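Local coordinates for protein cellulase (Soil metagenome, PDB 5I2U) that probably hydrolyses the beta-1,4-glucosidic bonds of cellulose, being a halotolerant cellulase of glycoside hydrolase family 5 with a TIM-barrel fold, at residues A[57-62]-A[320-325]; A[191-196]-A[216-221]; A[220-225]-A[247-252]. All coordinates share one frame; numbering follows the deposited sequence.

Contact 1: A[57-62]-A[320-325]; sequences RGASLG and NSIRNA
I322 and R57 carry this helix-on-strand contact, the first through methyl groups and the second through an aliphatic shaft that ends in a charge. I322 packs on the strand by van der Waals contact: its CD1 methyl comes to 3.5 Å from G58 O, and its CG2 branch lies 3.8 Å from R57 O. With CG1 beside the backbone N (chi1 -63°) and the chain beyond it extended, I322 CD1 also grazes its apolar partner, A59 CB, 4.4 Å away.

R57 passes along A325, with R57 CD 3.5 Å from A325 CB. Farther out, A325 O sits over one face of the guanidinium. A325 O is 3.2 Å from R57 NH1, but the angle is too poor for a hydrogen bond. The guanidinium finds its polar partners elsewhere: NH2 forms a salt bridge with E275 and NH1 a hydrogen bond with N326.

The 320-325 part of helix 313-325 runs roughly antiparallel to strand 57-61 (154°) on the outside of the barrel. W281 of strand 281-286 touches both R57 and I322, while S321 bonds to W267 of helix 264-276, so the last helix covers the seam where the first and eighth strands close the barrel.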
loop_
_atom_site.group_PDB
_atom_site.type_symbol
_atom_site.label_atom_id
_atom_site.label_comp_id
_atom_site.label_asym_id
_atom_site.label_seq_id
_atom_site.Cartn_x
_atom_site.Cartn_y
_atom_site.Cartn_z
ATOM N N ARG A 57 7.816 -2.242 6.160
ATOM C CA ARG A 57 8.443 -1.269 5.265
ATOM C C ARG A 57 8.694 -1.935 3.931
ATOM O O ARG A 57 9.273 -3.015 3.876
ATOM C CB ARG A 57 9.772 -0.800 5.837
ATOM C CG ARG A 57 9.653 -0.052 7.156
ATOM C CD ARG A 57 10.512 -0.750 8.171
ATOM N NE ARG A 57 10.459 -0.170 9.502
ATOM C CZ ARG A 57 10.845 -0.811 10.603
ATOM N NH1 ARG A 57 11.340 -2.050 10.537
ATOM N NH2 ARG A 57 10.745 -0.204 11.785
ATOM N N GLY A 58 8.230 -1.302 2.858
ATOM C CA GLY A 58 8.444 -1.833 1.517
ATOM C C GLY A 58 8.114 -0.869 0.390
ATOM O O GLY A 58 8.162 0.349 0.566
ATOM N N ALA A 59 7.776 -1.435 -0.761
ATOM C CA ALA A 59 7.608 -0.684 -1.994
ATOM C C ALA A 59 6.381 -1.162 -2.784
ATOM O O ALA A 59 6.064 -2.340 -2.778
ATOM C CB ALA A 59 8.863 -0.814 -2.833
ATOM N N SER A 60 5.701 -0.217 -3.437
ATOM C CA SER A 60 4.566 -0.495 -4.303
ATOM C C SER A 60 4.990 -0.538 -5.760
ATOM O O SER A 60 5.725 0.333 -6.226
ATOM C CB SER A 60 3.506 0.581 -4.149
ATOM O OG SER A 60 2.332 0.258 -4.881
ATOM N N LEU A 61 4.523 -1.564 -6.475
ATOM C CA LEU A 61 4.578 -1.552 -7.936
ATOM C C LEU A 61 3.628 -0.446 -8.344
ATOM O O LEU A 61 2.735 -0.073 -7.574
ATOM C CB LEU A 61 4.137 -2.885 -8.532
ATOM C CG LEU A 61 4.923 -4.125 -8.086
ATOM C CD1 LEU A 61 4.341 -5.398 -8.673
ATOM C CD2 LEU A 61 6.394 -4.016 -8.465
ATOM N N GLY A 62 3.853 0.139 -9.511
ATOM C CA GLY A 62 2.955 1.174 -10.003
ATOM C C GLY A 62 1.739 0.541 -10.668
ATOM O O GLY A 62 1.668 -0.679 -10.837
ATOM N N ASN A 320 17.676 2.396 0.347
ATOM C CA ASN A 320 18.436 2.641 1.574
ATOM C C ASN A 320 17.531 2.805 2.770
ATOM O O ASN A 320 17.801 2.226 3.819
ATOM C CB ASN A 320 19.350 3.871 1.458
ATOM C CG ASN A 320 20.510 3.658 0.500
ATOM O OD1 ASN A 320 21.011 2.548 0.333
ATOM N ND2 ASN A 320 20.939 4.728 -0.138
ATOM N N SER A 321 16.465 3.580 2.599
ATOM C CA SER A 321 15.471 3.787 3.648
ATOM C C SER A 321 14.908 2.468 4.147
ATOM O O SER A 321 14.796 2.250 5.355
ATOM C CB SER A 321 14.315 4.681 3.151
ATOM O OG SER A 321 14.669 6.058 3.119
ATOM N N ILE A 322 14.561 1.583 3.220
ATOM C CA ILE A 322 13.953 0.316 3.588
ATOM C C ILE A 322 14.984 -0.610 4.228
ATOM O O ILE A 322 14.671 -1.283 5.202
ATOM C CB ILE A 322 13.249 -0.368 2.382
ATOM C CG1 ILE A 322 12.102 0.504 1.888
ATOM C CG2 ILE A 322 12.690 -1.738 2.763
ATOM C CD1 ILE A 322 11.624 0.160 0.498
ATOM N N ARG A 323 16.186 -0.648 3.668
ATOM C CA ARG A 323 17.260 -1.535 4.162
ATOM C C ARG A 323 17.753 -1.198 5.572
ATOM O O ARG A 323 18.014 -2.101 6.358
ATOM C CB ARG A 323 18.454 -1.532 3.208
ATOM C CG ARG A 323 18.268 -2.405 1.988
ATOM C CD ARG A 323 19.421 -2.193 1.025
ATOM N NE ARG A 323 20.672 -2.609 1.647
ATOM C CZ ARG A 323 21.136 -3.864 1.719
ATOM N NH1 ARG A 323 20.488 -4.893 1.161
ATOM N NH2 ARG A 323 22.289 -4.089 2.352
ATOM N N ASN A 324 17.874 0.092 5.879
ATOM C CA ASN A 324 18.371 0.517 7.182
ATOM C C ASN A 324 17.291 0.327 8.273
ATOM O O ASN A 324 17.597 -0.110 9.382
ATOM C CB ASN A 324 19.040 1.913 7.091
ATOM C CG ASN A 324 18.668 2.858 8.234
ATOM O OD1 ASN A 324 17.528 3.313 8.337
ATOM N ND2 ASN A 324 19.649 3.197 9.067
ATOM N N ALA A 325 16.033 0.613 7.938
ATOM C CA ALA A 325 14.893 0.327 8.823
ATOM C C ALA A 325 14.720 -1.181 9.098
ATOM O O ALA A 325 14.492 -1.562 10.236
ATOM C CB ALA A 325 13.613 0.914 8.239
#

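Contact 2: A[191-196]-A[216-221]; sequences IILVGS and NIMYTM
I192, L193 and V194 pair in parallel with I217, M218 and Y219, the short strand axes approaching to 4.4 Å at an angle of 42°. Four backbone bonds zip the edges together, from I192 N to N216 O, M218 N to I192 O, V194 N to M218 O and T220 N to V194 O. The bond from V194 N to M218 O is short, at 2.7 Å.

V194 has the most surface buried. It lies alongside Y219, pointing the same way, with V194 CB 3.8 Å from Y219 CD1 and oblique to the ring. Its CG1, anti to the backbone N (chi1 175°), touches ring atoms CD1 and CE1, whereas V194 CG2 turns to I217 CD1 at 4.2 Å. I192, V194, I217 and Y219 share one face of the sheet, and helix 169-186 covers I192 and V194. On the face of L193 and M218, L193 CD2 packs 4.0 Å from M218 CB, and T220 CG2 meets L193 CB at 3.6 Å, the two side chains crossing nearly at right angles.

N216 ND2 bonds to the backbone of D189, a magnesium-site residue. S196 OG is buried by the contact with no partner in the model. Main-chain bonds thus join the fifth and sixth barrel strands, L193 and Y219 bond onward to the flanking chain, and mostly apolar side chains pack on both faces.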
loop_
_atom_site.group_PDB
_atom_site.type_symbol
_atom_site.label_atom_id
_atom_site.label_comp_id
_atom_site.label_asym_id
_atom_site.label_seq_id
_atom_site.Cartn_x
_atom_site.Cartn_y
_atom_site.Cartn_z
ATOM N N ILE A 191 -6.037 -8.305 7.336
ATOM C CA ILE A 191 -6.109 -6.846 7.454
ATOM C C ILE A 191 -6.780 -6.262 6.214
ATOM O O ILE A 191 -6.537 -6.732 5.100
ATOM C CB ILE A 191 -4.720 -6.158 7.613
ATOM C CG1 ILE A 191 -3.850 -6.815 8.705
ATOM C CG2 ILE A 191 -4.899 -4.662 7.907
ATOM C CD1 ILE A 191 -4.435 -6.817 10.108
ATOM N N ILE A 192 -7.634 -5.258 6.436
ATOM C CA ILE A 192 -8.263 -4.486 5.377
ATOM C C ILE A 192 -7.887 -3.037 5.586
ATOM O O ILE A 192 -8.149 -2.484 6.659
ATOM C CB ILE A 192 -9.801 -4.578 5.395
ATOM C CG1 ILE A 192 -10.268 -6.037 5.248
ATOM C CG2 ILE A 192 -10.368 -3.727 4.260
ATOM C CD1 ILE A 192 -11.743 -6.270 5.546
ATOM N N LEU A 193 -7.297 -2.420 4.562
ATOM C CA LEU A 193 -6.904 -1.033 4.641
ATOM C C LEU A 193 -7.960 -0.184 3.963
ATOM O O LEU A 193 -8.383 -0.494 2.851
ATOM C CB LEU A 193 -5.553 -0.844 3.973
ATOM C CG LEU A 193 -4.398 -1.738 4.437
ATOM C CD1 LEU A 193 -3.134 -1.266 3.730
ATOM C CD2 LEU A 193 -4.183 -1.723 5.943
ATOM N N VAL A 194 -8.359 0.904 4.619
ATOM C CA VAL A 194 -9.502 1.725 4.186
ATOM C C VAL A 194 -9.057 3.130 3.814
ATOM O O VAL A 194 -8.509 3.850 4.634
ATOM C CB VAL A 194 -10.567 1.811 5.299
ATOM C CG1 VAL A 194 -11.706 2.763 4.914
ATOM C CG2 VAL A 194 -11.108 0.424 5.598
ATOM N N GLY A 195 -9.327 3.513 2.575
ATOM C CA GLY A 195 -8.999 4.821 2.072
ATOM C C GLY A 195 -9.991 5.860 2.541
ATOM O O GLY A 195 -11.071 5.523 3.024
ATOM N N SER A 196 -9.612 7.125 2.382
ATOM C CA SER A 196 -10.461 8.252 2.737
ATOM C C SER A 196 -10.303 9.379 1.707
ATOM O O SER A 196 -9.336 9.373 0.927
ATOM C CB SER A 196 -10.148 8.736 4.158
ATOM O OG SER A 196 -8.816 9.174 4.282
ATOM N N ASN A 216 -9.585 -5.711 12.838
ATOM C CA ASN A 216 -8.454 -5.820 11.918
ATOM C C ASN A 216 -8.595 -4.982 10.649
ATOM O O ASN A 216 -8.354 -5.457 9.538
ATOM C CB ASN A 216 -8.172 -7.294 11.587
ATOM C CG ASN A 216 -7.546 -8.034 12.735
ATOM O OD1 ASN A 216 -7.237 -7.457 13.779
ATOM N ND2 ASN A 216 -7.367 -9.331 12.562
ATOM N N ILE A 217 -9.019 -3.738 10.832
ATOM C CA ILE A 217 -8.932 -2.754 9.773
ATOM C C ILE A 217 -8.020 -1.607 10.200
ATOM O O ILE A 217 -7.849 -1.353 11.400
ATOM C CB ILE A 217 -10.310 -2.241 9.297
ATOM C CG1 ILE A 217 -10.936 -1.245 10.275
ATOM C CG2 ILE A 217 -11.248 -3.413 9.039
ATOM C CD1 ILE A 217 -11.953 -0.343 9.604
ATOM N N MET A 218 -7.422 -0.954 9.201
ATOM C CA MET A 218 -6.694 0.299 9.392
ATOM C C MET A 218 -7.074 1.262 8.292
ATOM O O MET A 218 -7.608 0.875 7.254
ATOM C CB MET A 218 -5.192 0.067 9.381
ATOM C CG MET A 218 -4.748 -1.081 10.271
ATOM S SD MET A 218 -2.964 -1.261 10.332
ATOM C CE MET A 218 -2.523 -0.013 11.555
ATOM N N TYR A 219 -6.802 2.531 8.548
ATOM C CA TYR A 219 -7.095 3.596 7.608
ATOM C C TYR A 219 -5.805 4.063 6.938
ATOM O O TYR A 219 -4.764 4.159 7.590
ATOM C CB TYR A 219 -7.803 4.730 8.340
ATOM C CG TYR A 219 -9.126 4.278 8.923
ATOM C CD1 TYR A 219 -10.295 4.313 8.159
ATOM C CD2 TYR A 219 -9.201 3.764 10.219
ATOM C CE1 TYR A 219 -11.501 3.897 8.691
ATOM C CE2 TYR A 219 -10.410 3.348 10.764
ATOM C CZ TYR A 219 -11.555 3.415 9.997
ATOM O OH TYR A 219 -12.753 2.982 10.524
ATOM N N THR A 220 -5.865 4.324 5.632
ATOM C CA THR A 220 -4.666 4.677 4.912
ATOM C C THR A 220 -4.415 6.163 4.970
ATOM O O THR A 220 -5.339 6.973 5.168
ATOM C CB THR A 220 -4.641 4.143 3.469
ATOM O OG1 THR A 220 -5.736 4.681 2.732
ATOM C CG2 THR A 220 -4.712 2.615 3.467
ATOM N N MET A 221 -3.138 6.507 4.834
ATOM C CA MET A 221 -2.716 7.886 4.641
ATOM C C MET A 221 -1.645 7.877 3.575
ATOM O O MET A 221 -0.760 7.034 3.619
ATOM C CB MET A 221 -2.189 8.480 5.954
ATOM C CG MET A 221 -1.950 9.982 5.911
ATOM S SD MET A 221 -0.300 10.469 5.353
ATOM C CE MET A 221 0.679 10.043 6.792
#

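Contact 3: A[220-225]-A[247-252]; sequences TMHFYA and FVSECG
E250, G252 and Y224 bury the most surface here, and Y224 meets the other two in different ways. Its hydroxyl donates to E250 OE2, with Y224 OH 2.6 Å from that oxygen on the anti side of the carboxylate, and the ring and carboxylate planes stand 75° apart. The ring lies over G252 N, which is offset toward the rim and 3.8 Å from Y224 CD2. G252 is also gripped through its main chain: G252 N gives a bond to F223 O (3.0 Å), and G252 O accepts one from A225 N (2.8 Å).

E250 turns a second surface to H222. E250 CB sits over the centre of the H222 imidazole, 3.3 Å from the ring centroid, a CH-pi contact, while H222 NE2 donates in the ring plane to S249 OG at 2.8 Å. S249 OG is itself hydrogen-bonded to E159. Held at face and edge, the imidazole has little freedom to rotate, and its ND1 binds E163. On the opposite face of the sheet, C251 CB lies over the F223 ring, 3.5 Å from its centroid.

R89 forms a salt bridge with E250 OE1, and a glycerol, probably from the crystallisation liquor, bonds to OE2. Strands 217-224 and 246-252, joined through helix 230-241, form a beta-alpha-beta unit. E250 near the C-terminal end of the seventh barrel strand, facing E163 after the fourth, is consistent with the paired carboxylates of family 5 active sites.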
loop_
_atom_site.group_PDB
_atom_site.type_symbol
_atom_site.label_atom_id
_atom_site.label_comp_id
_atom_site.label_asym_id
_atom_site.label_seq_id
_atom_site.Cartn_x
_atom_site.Cartn_y
_atom_site.Cartn_z
ATOM N N THR A 220 -5.865 4.324 5.632
ATOM C CA THR A 220 -4.666 4.677 4.912
ATOM C C THR A 220 -4.415 6.163 4.970
ATOM O O THR A 220 -5.339 6.973 5.168
ATOM C CB THR A 220 -4.641 4.143 3.469
ATOM O OG1 THR A 220 -5.736 4.681 2.732
ATOM C CG2 THR A 220 -4.712 2.615 3.467
ATOM N N MET A 221 -3.138 6.507 4.834
ATOM C CA MET A 221 -2.716 7.886 4.641
ATOM C C MET A 221 -1.645 7.877 3.575
ATOM O O MET A 221 -0.760 7.034 3.619
ATOM C CB MET A 221 -2.189 8.480 5.954
ATOM C CG MET A 221 -1.950 9.982 5.911
ATOM S SD MET A 221 -0.300 10.469 5.353
ATOM C CE MET A 221 0.679 10.043 6.792
ATOM N N HIS A 222 -1.744 8.792 2.610
ATOM C CA HIS A 222 -0.736 8.958 1.565
ATOM C C HIS A 222 -0.088 10.341 1.635
ATOM O O HIS A 222 -0.779 11.355 1.715
ATOM C CB HIS A 222 -1.351 8.760 0.183
ATOM C CG HIS A 222 -1.803 7.357 -0.095
ATOM N ND1 HIS A 222 -2.277 6.975 -1.326
ATOM C CD2 HIS A 222 -1.849 6.248 0.682
ATOM C CE1 HIS A 222 -2.598 5.693 -1.297
ATOM N NE2 HIS A 222 -2.351 5.230 -0.089
ATOM N N PHE A 223 1.242 10.375 1.614
ATOM C CA PHE A 223 1.975 11.641 1.590
ATOM C C PHE A 223 3.061 11.622 0.521
ATOM O O PHE A 223 3.602 10.576 0.201
ATOM C CB PHE A 223 2.588 11.949 2.964
ATOM C CG PHE A 223 3.750 11.075 3.318
ATOM C CD1 PHE A 223 5.034 11.377 2.867
ATOM C CD2 PHE A 223 3.572 9.952 4.106
ATOM C CE1 PHE A 223 6.106 10.562 3.178
ATOM C CE2 PHE A 223 4.641 9.136 4.421
ATOM C CZ PHE A 223 5.910 9.438 3.962
ATOM N N TYR A 224 3.399 12.812 0.037
ATOM C CA TYR A 224 4.464 13.053 -0.925
ATOM C C TYR A 224 5.237 14.218 -0.346
ATOM O O TYR A 224 4.718 15.337 -0.242
ATOM C CB TYR A 224 3.911 13.299 -2.323
ATOM C CG TYR A 224 3.539 11.974 -2.919
ATOM C CD1 TYR A 224 2.314 11.374 -2.614
ATOM C CD2 TYR A 224 4.456 11.248 -3.671
ATOM C CE1 TYR A 224 1.993 10.107 -3.096
ATOM C CE2 TYR A 224 4.137 9.993 -4.166
ATOM C CZ TYR A 224 2.904 9.425 -3.871
ATOM O OH TYR A 224 2.591 8.186 -4.355
ATOM N N ALA A 225 6.460 13.927 0.083
ATOM C CA ALA A 225 7.190 14.774 1.020
ATOM C C ALA A 225 7.529 16.179 0.507
ATOM O O ALA A 225 7.680 17.105 1.316
ATOM C CB ALA A 225 8.445 14.063 1.504
ATOM N N PHE A 247 -2.125 3.217 8.460
ATOM C CA PHE A 247 -1.134 2.489 7.668
ATOM C C PHE A 247 -0.884 3.334 6.426
ATOM O O PHE A 247 -1.813 3.617 5.670
ATOM C CB PHE A 247 -1.710 1.118 7.292
ATOM C CG PHE A 247 -0.725 0.164 6.661
ATOM C CD1 PHE A 247 -0.195 0.402 5.396
ATOM C CD2 PHE A 247 -0.371 -1.010 7.316
ATOM C CE1 PHE A 247 0.703 -0.493 4.825
ATOM C CE2 PHE A 247 0.522 -1.902 6.749
ATOM C CZ PHE A 247 1.054 -1.645 5.495
ATOM N N VAL A 248 0.366 3.733 6.206
ATOM C CA VAL A 248 0.753 4.477 4.993
ATOM C C VAL A 248 0.957 3.487 3.824
ATOM O O VAL A 248 2.030 2.895 3.671
ATOM C CB VAL A 248 2.012 5.329 5.259
ATOM C CG1 VAL A 248 2.551 5.959 3.979
ATOM C CG2 VAL A 248 1.695 6.408 6.295
ATOM N N SER A 249 -0.091 3.281 3.024
ATOM C CA SER A 249 -0.051 2.290 1.939
ATOM C C SER A 249 0.608 2.848 0.671
ATOM O O SER A 249 0.921 2.091 -0.258
ATOM C CB SER A 249 -1.453 1.753 1.633
ATOM O OG SER A 249 -2.314 2.782 1.207
ATOM N N GLU A 250 0.823 4.161 0.633
ATOM C CA GLU A 250 1.550 4.768 -0.470
ATOM C C GLU A 250 2.178 6.066 -0.026
ATOM O O GLU A 250 1.511 6.896 0.603
ATOM C CB GLU A 250 0.597 5.055 -1.614
ATOM C CG GLU A 250 1.271 5.381 -2.921
ATOM C CD GLU A 250 0.266 5.812 -3.950
ATOM O OE1 GLU A 250 -0.548 4.958 -4.378
ATOM O OE2 GLU A 250 0.294 7.006 -4.310
ATOM N N CYS A 251 3.456 6.238 -0.329
ATOM C CA CYS A 251 4.128 7.496 -0.075
ATOM C C CYS A 251 5.352 7.674 -0.935
ATOM O O CYS A 251 5.872 6.717 -1.518
ATOM C CB CYS A 251 4.519 7.637 1.412
ATOM S SG CYS A 251 5.733 6.460 2.052
ATOM N N GLY A 252 5.835 8.904 -0.979
ATOM C CA GLY A 252 7.072 9.210 -1.691
ATOM C C GLY A 252 7.765 10.494 -1.290
ATOM O O GLY A 252 7.238 11.294 -0.498
#

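In the fold
The three contacts sample one closed eight-stranded parallel barrel. Contacts 2 and 3 pair successive strands, 192-194 with 217-224 and 217-224 with 246-252, sharing T220 and M221; their centres are 12 Å apart, and Y219 O probably accepts a hydrogen bond from F247 N. Contact 1 spans the longest separation in sequence, bringing the C-terminal helix 313-325 back to the first strand, with both other contacts between its segments along the chain. Its centre is 12 Å from that of contact 3 and 19 Å from that of contact 2; contacts 1 and 2 lie on opposite sides of the chain's centre. Neighbour-to-neighbour pairing thus builds the wall, the terminal helix covers its closure, and the probable catalytic carboxylates lie at the strands' C-terminal end, by contact 3.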